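Local coordinates for protein thioredoxin reductase (PDB 5UWY) that probably catalyses the NADPH-dependent reduction of thioredoxin, passing electrons through a bound FAD and a redox-active cysteine pair, at residues A[256-261]-A[271-276]; A[108-113]-A[243-248]; A[145-150]-A[215-220]; A[157-162]-A[169-174]. All coordinates share one frame; numbering follows the deposited sequence.

Interaction 1: residues A[256-261]-A[271-276]. With FAD (flavin-adenine dinucleotide), chain B.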
# COMPACT_ATOMS: atom_id res chain seq x y z
N GLY A 256 3.20 -3.02 -22.86
CA GLY A 256 4.28 -3.70 -22.17
C GLY A 256 4.17 -3.76 -20.66
O GLY A 256 5.13 -4.21 -20.01
N TRP A 257 3.06 -3.33 -20.07
CA TRP A 257 2.87 -3.43 -18.63
C TRP A 257 2.31 -4.81 -18.28
O TRP A 257 1.48 -5.36 -19.01
CB TRP A 257 1.92 -2.34 -18.14
CG TRP A 257 2.23 -0.98 -18.71
CD1 TRP A 257 1.78 -0.47 -19.89
CD2 TRP A 257 3.06 0.03 -18.12
NE1 TRP A 257 2.28 0.79 -20.08
CE2 TRP A 257 3.07 1.12 -19.01
CE3 TRP A 257 3.80 0.11 -16.94
CZ2 TRP A 257 3.78 2.28 -18.74
CZ3 TRP A 257 4.51 1.26 -16.68
CH2 TRP A 257 4.50 2.33 -17.58
N ILE A 258 2.78 -5.36 -17.17
CA ILE A 258 2.39 -6.70 -16.76
C ILE A 258 0.96 -6.68 -16.24
O ILE A 258 0.57 -5.78 -15.49
CB ILE A 258 3.37 -7.25 -15.71
CG1 ILE A 258 4.81 -7.07 -16.17
CG2 ILE A 258 3.08 -8.72 -15.44
CD1 ILE A 258 5.83 -7.70 -15.26
N ILE A 259 0.18 -7.69 -16.64
CA ILE A 259 -1.20 -7.82 -16.21
C ILE A 259 -1.25 -8.73 -14.99
O ILE A 259 -0.74 -9.86 -15.02
CB ILE A 259 -2.07 -8.39 -17.35
CG1 ILE A 259 -2.26 -7.35 -18.45
CG2 ILE A 259 -3.42 -8.85 -16.80
CD1 ILE A 259 -2.10 -7.91 -19.84
N THR A 260 -1.86 -8.24 -13.91
CA THR A 260 -2.10 -9.04 -12.71
C THR A 260 -3.55 -8.83 -12.27
O THR A 260 -4.31 -8.08 -12.89
CB THR A 260 -1.16 -8.66 -11.56
OG1 THR A 260 -1.60 -7.44 -10.95
CG2 THR A 260 0.27 -8.49 -12.06
N ASP A 261 -3.92 -9.50 -11.19
CA ASP A 261 -5.23 -9.39 -10.57
C ASP A 261 -5.08 -8.82 -9.16
O ASP A 261 -4.03 -8.26 -8.81
CB ASP A 261 -5.90 -10.76 -10.58
CG ASP A 261 -5.16 -11.76 -9.73
OD1 ASP A 261 -3.91 -11.76 -9.78
OD2 ASP A 261 -5.81 -12.55 -9.00
N ILE A 271 4.55 -16.79 -10.82
CA ILE A 271 5.22 -15.54 -11.12
C ILE A 271 4.26 -14.40 -10.81
O ILE A 271 3.09 -14.44 -11.22
CB ILE A 271 5.72 -15.49 -12.57
CG1 ILE A 271 6.77 -16.57 -12.81
CG2 ILE A 271 6.28 -14.11 -12.90
CD1 ILE A 271 7.06 -16.82 -14.27
N PHE A 272 4.74 -13.40 -10.08
CA PHE A 272 3.96 -12.26 -9.66
C PHE A 272 4.62 -10.98 -10.16
O PHE A 272 5.82 -10.95 -10.46
CB PHE A 272 3.81 -12.20 -8.13
CG PHE A 272 3.29 -13.46 -7.51
CD1 PHE A 272 4.10 -14.57 -7.37
CD2 PHE A 272 1.97 -13.54 -7.07
CE1 PHE A 272 3.63 -15.74 -6.80
CE2 PHE A 272 1.49 -14.70 -6.51
CZ PHE A 272 2.31 -15.80 -6.37
N ALA A 273 3.83 -9.92 -10.25
CA ALA A 273 4.33 -8.60 -10.60
C ALA A 273 3.77 -7.59 -9.62
O ALA A 273 2.60 -7.67 -9.22
CB ALA A 273 3.95 -8.21 -12.03
N ILE A 274 4.61 -6.64 -9.20
CA ILE A 274 4.23 -5.63 -8.22
C ILE A 274 4.80 -4.29 -8.62
O ILE A 274 5.75 -4.19 -9.41
CB ILE A 274 4.71 -5.97 -6.80
CG1 ILE A 274 6.22 -6.19 -6.79
CG2 ILE A 274 3.95 -7.15 -6.25
CD1 ILE A 274 6.78 -6.50 -5.43
N GLY A 275 4.22 -3.24 -8.04
CA GLY A 275 4.73 -1.91 -8.23
C GLY A 275 4.31 -1.30 -9.56
O GLY A 275 3.24 -1.58 -10.09
N ASP A 276 5.20 -0.47 -10.10
CA ASP A 276 4.93 0.36 -11.26
C ASP A 276 5.07 -0.37 -12.58
O ASP A 276 4.54 0.11 -13.60
CB ASP A 276 5.87 1.56 -11.24
CG ASP A 276 5.57 2.50 -10.09
OD1 ASP A 276 5.15 2.00 -9.02
OD2 ASP A 276 5.79 3.71 -10.24
PA FAD B . 11.12 1.15 -9.24
O1A FAD B . 11.52 1.67 -7.91
O2A FAD B . 11.20 2.13 -10.41
O5B FAD B . 11.96 -0.11 -9.62
C5B FAD B . 13.11 0.01 -10.47
C4B FAD B . 14.17 -0.96 -10.02
O4B FAD B . 14.21 -2.09 -10.93
C3B FAD B . 15.59 -0.39 -9.96
O3B FAD B . 16.24 -0.72 -8.73
C2B FAD B . 16.27 -1.01 -11.18
O2B FAD B . 17.67 -1.16 -10.96
C1B FAD B . 15.56 -2.36 -11.23
N9A FAD B . 15.63 -3.04 -12.53
C8A FAD B . 14.99 -2.71 -13.69
N7A FAD B . 15.24 -3.51 -14.70
C5A FAD B . 16.10 -4.44 -14.15
C6A FAD B . 16.74 -5.58 -14.70
N6A FAD B . 16.60 -5.96 -15.97
N1A FAD B . 17.54 -6.30 -13.88
C2A FAD B . 17.69 -5.91 -12.61
N3A FAD B . 17.14 -4.87 -11.99
C4A FAD B . 16.35 -4.17 -12.82
N1 FAD B . 7.15 8.57 -5.27
C2 FAD B . 6.37 9.08 -4.27
O2 FAD B . 5.73 8.34 -3.51
N3 FAD B . 6.28 10.45 -4.10
C4 FAD B . 6.92 11.41 -4.86
O4 FAD B . 6.76 12.60 -4.61
C4X FAD B . 7.74 10.86 -5.92
N5 FAD B . 8.37 11.70 -6.70
C5X FAD B . 9.16 11.18 -7.71
C6 FAD B . 9.84 12.06 -8.54
C7 FAD B . 10.64 11.60 -9.58
C7M FAD B . 11.37 12.58 -10.46
C8 FAD B . 10.77 10.21 -9.79
C8M FAD B . 11.63 9.68 -10.91
C9 FAD B . 10.08 9.33 -8.97
C9A FAD B . 9.28 9.80 -7.93
N10 FAD B . 8.56 8.93 -7.08
C10 FAD B . 7.79 9.43 -6.06
C1' FAD B . 8.68 7.46 -7.23
C2' FAD B . 7.50 6.81 -7.95
O2' FAD B . 6.44 6.52 -7.03
C3' FAD B . 7.97 5.51 -8.59
O3' FAD B . 6.99 5.12 -9.54
C4' FAD B . 8.22 4.34 -7.63
O4' FAD B . 9.45 4.54 -6.94
C5' FAD B . 8.27 3.00 -8.36
O5' FAD B . 8.52 1.95 -7.41
P FAD B . 8.72 0.45 -7.88
O1P FAD B . 7.38 -0.12 -8.34
O2P FAD B . 9.41 -0.39 -6.87
O3P FAD B . 9.63 0.60 -9.18
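Ala273, at the end of strand 271-273, presents its methyl group to Ile258 and Thr260, two residues of a loop without regular structure. CB of Ala273 lies 3.6 Å from CG2 of Ile258 and 3.7 Å from CG2 of Thr260, so two branched side chains converge on one methyl. With CG1 of Ile258 beside the backbone N (chi1 -49°), both CG2 and the CD1 end reach the alanine, CD1 coming within 3.8 Å of Ala273 CB. Thr260 contributes only its methyl here; its hydroxyl is hydrogen-bonded to Arg278. Further on, Gly275 brings its CA to 3.2 Å from the FAD phosphate oxygen O1P. Asp276 then binds the cofactor through its backbone: its N donates to O1P at 2.8 Å with an N-H...O angle of 158°. Its carboxylate is directed to the ribityl chain, although the modelled approach to O3' is too short to be trusted. The carbonyl of Asp276 faces the other way, and its O meets the edge of the Trp257 indole near the ring plane, 3.3 Å from CZ3. Arg283 joins the two, hydrogen-bonding to that oxygen while making a cation-pi contact with Trp257. Gly275 and Asp276 correspond to the Gly-Asp motif of this flavoprotein family, seen here holding the FAD pyrophosphate through the Asp276 amide. Strand 271-273 is an edge strand of the five-stranded parallel sheet, hydrogen-bonded to strand 105-108, with Ile274 packed on helix 285-304 and Trp257 on strand 239-241.

Interaction 2: residues A[108-113]-A[243-248]. With FAD (flavin-adenine dinucleotide), chain B.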
# COMPACT_ATOMS: atom_id res chain seq x y z
N ILE A 108 8.16 -9.89 -10.00
CA ILE A 108 8.70 -8.89 -10.91
C ILE A 108 8.40 -7.51 -10.34
O ILE A 108 7.24 -7.12 -10.19
CB ILE A 108 8.10 -9.05 -12.32
CG1 ILE A 108 8.20 -10.52 -12.74
CG2 ILE A 108 8.83 -8.15 -13.31
CD1 ILE A 108 8.18 -10.73 -14.22
N ALA A 109 9.47 -6.77 -10.01
CA ALA A 109 9.37 -5.46 -9.38
C ALA A 109 10.33 -4.49 -10.05
O ALA A 109 10.97 -3.67 -9.39
CB ALA A 109 9.64 -5.55 -7.88
N THR A 110 10.44 -4.58 -11.37
CA THR A 110 11.40 -3.78 -12.12
C THR A 110 10.93 -2.35 -12.36
O THR A 110 11.72 -1.54 -12.85
CB THR A 110 11.70 -4.45 -13.46
OG1 THR A 110 10.48 -4.84 -14.10
CG2 THR A 110 12.57 -5.68 -13.26
N GLY A 111 9.68 -2.04 -12.04
CA GLY A 111 9.17 -0.68 -12.16
C GLY A 111 9.15 -0.20 -13.60
O GLY A 111 9.07 -0.98 -14.56
N ALA A 112 9.24 1.12 -13.75
CA ALA A 112 9.24 1.76 -15.06
C ALA A 112 10.29 2.86 -15.06
O ALA A 112 11.04 3.05 -14.09
CB ALA A 112 7.85 2.31 -15.41
N LYS A 113 10.35 3.59 -16.17
CA LYS A 113 11.26 4.72 -16.31
C LYS A 113 10.54 5.85 -17.02
O LYS A 113 9.91 5.64 -18.06
CB LYS A 113 12.53 4.34 -17.08
N THR A 243 10.19 -4.30 -19.08
CA THR A 243 9.65 -5.64 -19.31
C THR A 243 10.32 -6.32 -20.49
O THR A 243 9.72 -7.17 -21.15
CB THR A 243 8.14 -5.58 -19.52
OG1 THR A 243 7.82 -4.55 -20.47
CG2 THR A 243 7.42 -5.30 -18.21
N GLY A 244 11.58 -5.95 -20.77
CA GLY A 244 12.30 -6.62 -21.84
C GLY A 244 12.60 -8.07 -21.54
O GLY A 244 12.72 -8.89 -22.45
N MSE A 245 12.71 -8.42 -20.26
CA MSE A 245 13.09 -9.78 -19.88
C MSE A 245 11.89 -10.70 -19.64
O MSE A 245 12.05 -11.79 -19.08
CB MSE A 245 14.00 -9.75 -18.64
CG MSE A 245 13.32 -9.54 -17.28
SE MSE A 245 11.89 -8.22 -17.19
CE MSE A 245 12.97 -6.61 -17.33
N VAL A 246 10.70 -10.27 -20.06
CA VAL A 246 9.51 -11.11 -19.96
C VAL A 246 8.71 -11.03 -21.25
O VAL A 246 7.50 -11.30 -21.26
CB VAL A 246 8.64 -10.71 -18.76
CG1 VAL A 246 9.34 -11.06 -17.46
CG2 VAL A 246 8.29 -9.23 -18.81
N LYS A 247 9.37 -10.67 -22.35
CA LYS A 247 8.68 -10.63 -23.64
C LYS A 247 8.17 -12.00 -24.05
O LYS A 247 7.12 -12.11 -24.69
CB LYS A 247 9.61 -10.07 -24.72
N ASP A 248 8.89 -13.06 -23.67
CA ASP A 248 8.57 -14.42 -24.08
C ASP A 248 7.33 -14.97 -23.39
O ASP A 248 6.80 -16.00 -23.84
CB ASP A 248 9.75 -15.34 -23.79
CG ASP A 248 11.09 -14.69 -24.07
OD1 ASP A 248 11.59 -14.81 -25.20
OD2 ASP A 248 11.62 -14.03 -23.15
PA FAD B . 11.12 1.15 -9.24
O1A FAD B . 11.52 1.67 -7.91
O2A FAD B . 11.20 2.13 -10.41
O5B FAD B . 11.96 -0.11 -9.62
C5B FAD B . 13.11 0.01 -10.47
C4B FAD B . 14.17 -0.96 -10.02
O4B FAD B . 14.21 -2.09 -10.93
C3B FAD B . 15.59 -0.39 -9.96
O3B FAD B . 16.24 -0.72 -8.73
C2B FAD B . 16.27 -1.01 -11.18
O2B FAD B . 17.67 -1.16 -10.96
C1B FAD B . 15.56 -2.36 -11.23
N9A FAD B . 15.63 -3.04 -12.53
C8A FAD B . 14.99 -2.71 -13.69
N7A FAD B . 15.24 -3.51 -14.70
C5A FAD B . 16.10 -4.44 -14.15
C6A FAD B . 16.74 -5.58 -14.70
N6A FAD B . 16.60 -5.96 -15.97
N1A FAD B . 17.54 -6.30 -13.88
C2A FAD B . 17.69 -5.91 -12.61
N3A FAD B . 17.14 -4.87 -11.99
C4A FAD B . 16.35 -4.17 -12.82
N1 FAD B . 7.15 8.57 -5.27
C2 FAD B . 6.37 9.08 -4.27
O2 FAD B . 5.73 8.34 -3.51
N3 FAD B . 6.28 10.45 -4.10
C4 FAD B . 6.92 11.41 -4.86
O4 FAD B . 6.76 12.60 -4.61
C4X FAD B . 7.74 10.86 -5.92
N5 FAD B . 8.37 11.70 -6.70
C5X FAD B . 9.16 11.18 -7.71
C6 FAD B . 9.84 12.06 -8.54
C7 FAD B . 10.64 11.60 -9.58
C7M FAD B . 11.37 12.58 -10.46
C8 FAD B . 10.77 10.21 -9.79
C8M FAD B . 11.63 9.68 -10.91
C9 FAD B . 10.08 9.33 -8.97
C9A FAD B . 9.28 9.80 -7.93
N10 FAD B . 8.56 8.93 -7.08
C10 FAD B . 7.79 9.43 -6.06
C1' FAD B . 8.68 7.46 -7.23
C2' FAD B . 7.50 6.81 -7.95
O2' FAD B . 6.44 6.52 -7.03
C3' FAD B . 7.97 5.51 -8.59
O3' FAD B . 6.99 5.12 -9.54
C4' FAD B . 8.22 4.34 -7.63
O4' FAD B . 9.45 4.54 -6.94
C5' FAD B . 8.27 3.00 -8.36
O5' FAD B . 8.52 1.95 -7.41
P FAD B . 8.72 0.45 -7.88
O1P FAD B . 7.38 -0.12 -8.34
O2P FAD B . 9.41 -0.39 -6.87
O3P FAD B . 9.63 0.60 -9.18
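Thr110 and Met245, the latter modelled as selenomethionine, meet through methyl groups that both also reach the adenine of FAD, so the cofactor takes part in the contact. Their tips, CG2 of Thr110 and CE of Met245, are 4.2 Å apart and lie on the same side of the adenine plane. CG2 of Thr110 sits above the base near its five-membered ring, 3.7 Å from N7A, whereas CE of Met245 stands 3.9 Å from the amino nitrogen N6A. The chain of Met245 is bent at both chi2 (-41°) and chi3 (-72°), which folds CE back toward the base and Thr110. The hydroxyl of Thr110 takes no part in this: with chi1 at 48° OG1 is turned to the carbonyl O of Val242, and that hydrogen bond fixes the rotation that leaves CG2 over the adenine. Beside this pair, Ile108 and Val246 pass alongside one another, pointing in opposite directions, and join at CD1 of Ile108 and CG1 of Val246, 3.5 Å apart. The backbone from Ala109 to Gly111 runs along the cofactor, with Thr110 O 3.2 Å from C5B and Gly111 CA 3.3 Å from O3P. This Ala-Thr-Gly turn corresponds to the ATG motif of the family. Gly111 has a positive phi and lets the backbone come close to the pyrophosphate. Across the two segments the contact is wholly apolar: the methyls of Thr110 and Met245 give one side of the adenine a nonpolar, van der Waals surface, leaving any polar recognition of the base to groups outside the two segments.

Interaction 3: residues A[145-150]-A[215-220]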
# COMPACT_ATOMS: atom_id res chain seq x y z
N ASP A 145 4.98 29.90 -10.66
CA ASP A 145 4.67 29.71 -12.07
C ASP A 145 5.32 28.43 -12.57
O ASP A 145 6.50 28.16 -12.30
CB ASP A 145 5.10 30.92 -12.91
CG ASP A 145 4.49 32.21 -12.40
OD1 ASP A 145 3.74 32.85 -13.17
OD2 ASP A 145 4.76 32.59 -11.24
N LEU A 146 4.52 27.64 -13.29
CA LEU A 146 4.88 26.29 -13.69
C LEU A 146 4.68 26.15 -15.19
O LEU A 146 3.76 26.73 -15.77
CB LEU A 146 4.04 25.25 -12.94
CG LEU A 146 4.12 25.27 -11.41
CD1 LEU A 146 3.47 24.04 -10.82
CD2 LEU A 146 5.56 25.38 -10.94
N LEU A 147 5.56 25.38 -15.81
CA LEU A 147 5.51 25.07 -17.23
C LEU A 147 5.23 23.59 -17.40
O LEU A 147 5.89 22.76 -16.76
CB LEU A 147 6.83 25.45 -17.91
CG LEU A 147 6.92 25.21 -19.42
CD1 LEU A 147 6.11 26.26 -20.15
CD2 LEU A 147 8.37 25.22 -19.89
N VAL A 148 4.25 23.25 -18.23
CA VAL A 148 3.88 21.86 -18.50
C VAL A 148 4.21 21.56 -19.95
O VAL A 148 3.81 22.31 -20.85
CB VAL A 148 2.39 21.60 -18.20
CG1 VAL A 148 1.87 20.44 -19.03
CG2 VAL A 148 2.19 21.33 -16.72
N VAL A 149 4.94 20.47 -20.19
CA VAL A 149 5.34 20.11 -21.54
C VAL A 149 4.46 18.98 -22.04
O VAL A 149 4.34 17.93 -21.38
CB VAL A 149 6.83 19.73 -21.61
CG1 VAL A 149 7.24 19.51 -23.05
CG2 VAL A 149 7.68 20.79 -20.94
N GLY A 150 3.85 19.17 -23.21
CA GLY A 150 3.02 18.16 -23.83
C GLY A 150 1.72 18.75 -24.35
O GLY A 150 1.38 19.91 -24.13
N VAL A 215 13.32 29.13 -18.42
CA VAL A 215 13.43 28.17 -19.52
C VAL A 215 13.47 28.95 -20.83
O VAL A 215 12.71 29.90 -21.03
CB VAL A 215 12.26 27.16 -19.52
CG1 VAL A 215 12.49 26.08 -20.58
CG2 VAL A 215 12.08 26.52 -18.15
N LEU A 216 14.38 28.55 -21.72
CA LEU A 216 14.44 29.05 -23.08
C LEU A 216 13.54 28.20 -23.96
O LEU A 216 13.74 26.98 -24.07
CB LEU A 216 15.86 29.03 -23.64
CG LEU A 216 17.01 29.74 -22.93
CD1 LEU A 216 18.30 29.52 -23.73
CD2 LEU A 216 16.72 31.22 -22.77
N ILE A 217 12.57 28.86 -24.60
CA ILE A 217 11.56 28.22 -25.45
C ILE A 217 11.80 28.67 -26.89
O ILE A 217 11.85 29.88 -27.17
CB ILE A 217 10.13 28.57 -25.00
CG1 ILE A 217 9.71 27.71 -23.81
CG2 ILE A 217 9.15 28.41 -26.15
CD1 ILE A 217 10.20 28.23 -22.47
N GLU A 218 11.94 27.70 -27.79
CA GLU A 218 12.10 27.95 -29.21
C GLU A 218 10.79 27.70 -29.93
O GLU A 218 10.04 26.79 -29.58
CB GLU A 218 13.19 27.05 -29.80
CG GLU A 218 13.77 27.54 -31.12
CD GLU A 218 13.89 26.43 -32.15
OE1 GLU A 218 13.80 26.73 -33.36
OE2 GLU A 218 14.06 25.27 -31.75
N ASN A 219 10.51 28.52 -30.94
CA ASN A 219 9.32 28.36 -31.76
C ASN A 219 9.67 27.52 -32.98
O ASN A 219 10.64 27.83 -33.69
CB ASN A 219 8.75 29.72 -32.17
CG ASN A 219 7.52 29.62 -33.05
OD1 ASN A 219 7.54 29.00 -34.11
ND2 ASN A 219 6.42 30.22 -32.59
N VAL A 220 8.88 26.48 -33.24
CA VAL A 220 9.18 25.58 -34.35
C VAL A 220 8.97 26.28 -35.69
O VAL A 220 9.64 25.95 -36.67
CB VAL A 220 8.34 24.30 -34.24
CG1 VAL A 220 8.98 23.18 -35.06
CG2 VAL A 220 8.19 23.88 -32.79
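Leu147, on the first strand of the beta-alpha-beta unit 145-149, 153-162, 168-172, carries this contact between the parallel sheet of the presumed NADPH-binding domain and Val215 and Ile217 of the three-stranded antiparallel sheet that packs across it. One branch of the leucine does the touching: CD2 is 4.3 Å from CG1 of Val215 and 4.4 Å from CD1 of Ile217. CG of Leu147 is anti to the backbone N (chi1 -179°), and this extends the side chain from its own sheet toward the other. Val215 and Ile217, two positions apart on strand 212-219, point to the same face and receive CD2 together, while the intervening Leu216 belongs to the opposite face. Ile217 is kinked at chi2 (83°), which turns CD1 to the leucine. The nearest backbones, at Leu147 and Val215, remain 8.8 Å apart between CA atoms, so side chains alone bridge the two sheets, with modest burial. Val202, from strand 200-207, and Phe230 also pack on Leu147, and on its own sheet Thr170 and Val172 lie beside it. Just past the strand, Gly150 starts a GxGxxA pattern of Rossmann type, consistent with dinucleotide binding at the end of strand 145-149. A parallel sheet backed on one side by a small antiparallel sheet and on the other by helices is the layered build of the nucleotide-binding domains of pyridine nucleotide-disulphide oxidoreductases.

Interaction 4: residues A[157-162]-A[169-174]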
# COMPACT_ATOMS: atom_id res chain seq x y z
N GLU A 157 -4.42 17.32 -18.24
CA GLU A 157 -4.97 16.97 -16.94
C GLU A 157 -3.97 17.24 -15.82
O GLU A 157 -4.35 17.75 -14.76
CB GLU A 157 -5.42 15.51 -16.92
CG GLU A 157 -6.91 15.34 -17.16
CD GLU A 157 -7.52 14.22 -16.33
OE1 GLU A 157 -8.75 14.01 -16.44
OE2 GLU A 157 -6.78 13.56 -15.58
N GLU A 158 -2.70 16.92 -16.05
CA GLU A 158 -1.68 17.24 -15.05
C GLU A 158 -1.55 18.74 -14.85
O GLU A 158 -1.24 19.20 -13.75
CB GLU A 158 -0.34 16.60 -15.43
CG GLU A 158 0.70 17.55 -16.03
CD GLU A 158 1.97 16.82 -16.45
OE1 GLU A 158 2.33 16.88 -17.65
OE2 GLU A 158 2.61 16.19 -15.59
N ALA A 159 -1.82 19.53 -15.90
CA ALA A 159 -1.76 20.98 -15.77
C ALA A 159 -2.89 21.50 -14.88
O ALA A 159 -2.65 22.26 -13.93
CB ALA A 159 -1.81 21.64 -17.15
N ILE A 160 -4.13 21.10 -15.17
CA ILE A 160 -5.22 21.63 -14.35
C ILE A 160 -5.16 21.05 -12.94
O ILE A 160 -5.64 21.68 -11.99
CB ILE A 160 -6.59 21.41 -15.00
CG1 ILE A 160 -6.64 20.08 -15.74
CG2 ILE A 160 -6.92 22.57 -15.95
CD1 ILE A 160 -8.00 19.78 -16.34
N TYR A 161 -4.55 19.88 -12.77
CA TYR A 161 -4.25 19.43 -11.41
C TYR A 161 -3.23 20.36 -10.76
O TYR A 161 -3.33 20.66 -9.56
CB TYR A 161 -3.74 17.99 -11.41
CG TYR A 161 -3.23 17.53 -10.05
CD1 TYR A 161 -4.12 17.15 -9.05
CD2 TYR A 161 -1.87 17.49 -9.77
CE1 TYR A 161 -3.66 16.73 -7.81
CE2 TYR A 161 -1.41 17.07 -8.54
CZ TYR A 161 -2.30 16.70 -7.56
OH TYR A 161 -1.84 16.29 -6.33
N LEU A 162 -2.26 20.83 -11.53
CA LEU A 162 -1.26 21.76 -11.00
C LEU A 162 -1.86 23.12 -10.66
O LEU A 162 -1.27 23.85 -9.86
CB LEU A 162 -0.11 21.91 -11.99
CG LEU A 162 0.89 20.75 -11.97
CD1 LEU A 162 2.01 20.97 -12.96
CD2 LEU A 162 1.43 20.56 -10.56
N VAL A 169 -0.24 28.32 -14.76
CA VAL A 169 0.31 27.16 -15.45
C VAL A 169 0.21 27.43 -16.95
O VAL A 169 -0.89 27.63 -17.47
CB VAL A 169 -0.41 25.86 -15.09
CG1 VAL A 169 0.08 24.72 -15.96
CG2 VAL A 169 -0.22 25.52 -13.61
N THR A 170 1.35 27.47 -17.62
CA THR A 170 1.40 27.58 -19.07
C THR A 170 1.92 26.26 -19.62
O THR A 170 2.86 25.69 -19.06
CB THR A 170 2.33 28.72 -19.50
OG1 THR A 170 3.67 28.38 -19.16
CG2 THR A 170 1.97 30.01 -18.79
N VAL A 171 1.31 25.76 -20.69
CA VAL A 171 1.79 24.53 -21.30
C VAL A 171 2.42 24.87 -22.64
O VAL A 171 1.91 25.72 -23.39
CB VAL A 171 0.69 23.46 -21.47
CG1 VAL A 171 -0.17 23.36 -20.23
CG2 VAL A 171 -0.11 23.56 -22.80
N VAL A 172 3.53 24.24 -22.93
CA VAL A 172 4.16 24.31 -24.23
C VAL A 172 3.70 23.12 -25.05
O VAL A 172 3.41 22.05 -24.52
CB VAL A 172 5.69 24.32 -24.10
CG1 VAL A 172 6.18 25.71 -23.78
CG2 VAL A 172 6.11 23.34 -23.02
N HIS A 173 3.61 23.32 -26.36
CA HIS A 173 3.40 22.22 -27.28
C HIS A 173 3.86 22.64 -28.67
O HIS A 173 3.68 23.79 -29.07
CB HIS A 173 1.94 21.78 -27.31
CG HIS A 173 1.72 20.53 -28.10
ND1 HIS A 173 0.58 20.29 -28.83
CD2 HIS A 173 2.53 19.46 -28.29
CE1 HIS A 173 0.68 19.11 -29.42
NE2 HIS A 173 1.85 18.59 -29.11
N ARG A 174 4.46 21.69 -29.39
CA ARG A 174 5.06 21.94 -30.70
C ARG A 174 4.04 22.04 -31.83
O ARG A 174 4.42 21.90 -33.01
CB ARG A 174 6.09 20.84 -31.02
CG ARG A 174 5.61 19.44 -30.67
CD ARG A 174 6.45 18.39 -31.38
NE ARG A 174 7.58 17.95 -30.56
CZ ARG A 174 8.85 18.12 -30.90
NH1 ARG A 174 9.82 17.70 -30.10
NH2 ARG A 174 9.15 18.72 -32.04
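Apolar contacts between Ala159 and Leu162 of the helix and Val169 and Val171 of the strand make up everything that passes between the two segments. Val169 does most of the touching and divides its branches between two helix residues. CG1, anti to the backbone N (chi1 173°), rests 3.8 Å from CB of Ala159, while CG2 comes 4.0 Å from CB of Leu162. Val171, two positions further along the same face of the strand, adds CG1 at 3.9 Å from the same Ala159 CB. The alanine methyl is thus met by two valine branches, and its small size is consistent with the close approach of the two segment axes, 8.8 Å. Leu162 touches through CB, near its backbone. Hydrogen bonds serve the two elements separately. Within the helix, Tyr161 N donates to Glu157 O and Leu162 N to Glu158 O, each at 2.9 Å, the regular alpha-helical i+4 to i pattern. The strand pairs on one side with strand 145-149 through Leu146 and Val148 and on the other with strand 194-197 through Asp195. In an aromatic contact, Tyr161 of the helix meets Tyr300 of the second subunit edge-to-face. Helix and strand run nearly antiparallel, at 164°, as the returning half of the beta-alpha-beta crossover from strand 145-149 through helix 153-162 to strand 168-172. Helix 182-190 flanks the outer side of helix 153-162 through Leu184 and Arg187, and strand 168-172 lies between strands 145-149 and 194-197 in the parallel sheet.

Overall arrangement
The contacts fall into two clusters, about 30 to 35 Å apart between centres. Interactions 1 and 2, with centres about 9 Å apart, share the cofactor and join through neighbouring strands 105-108 and 271-273 of the FAD-binding sheet. Interactions 3 and 4, about 10 Å apart, share a second parallel sheet, in which strands 145-149 and 168-172 are neighbours; interaction 3 lies on the face turned to the antiparallel sheet, interaction 4 on the face covered by helix 153-162. Along the chain, interaction 4 is nested within interaction 3, and both within interaction 2, while interaction 1 follows. The presumed NADPH domain, which also holds the Cys133-Cys136 disulfide, is thus inserted into the FAD domain.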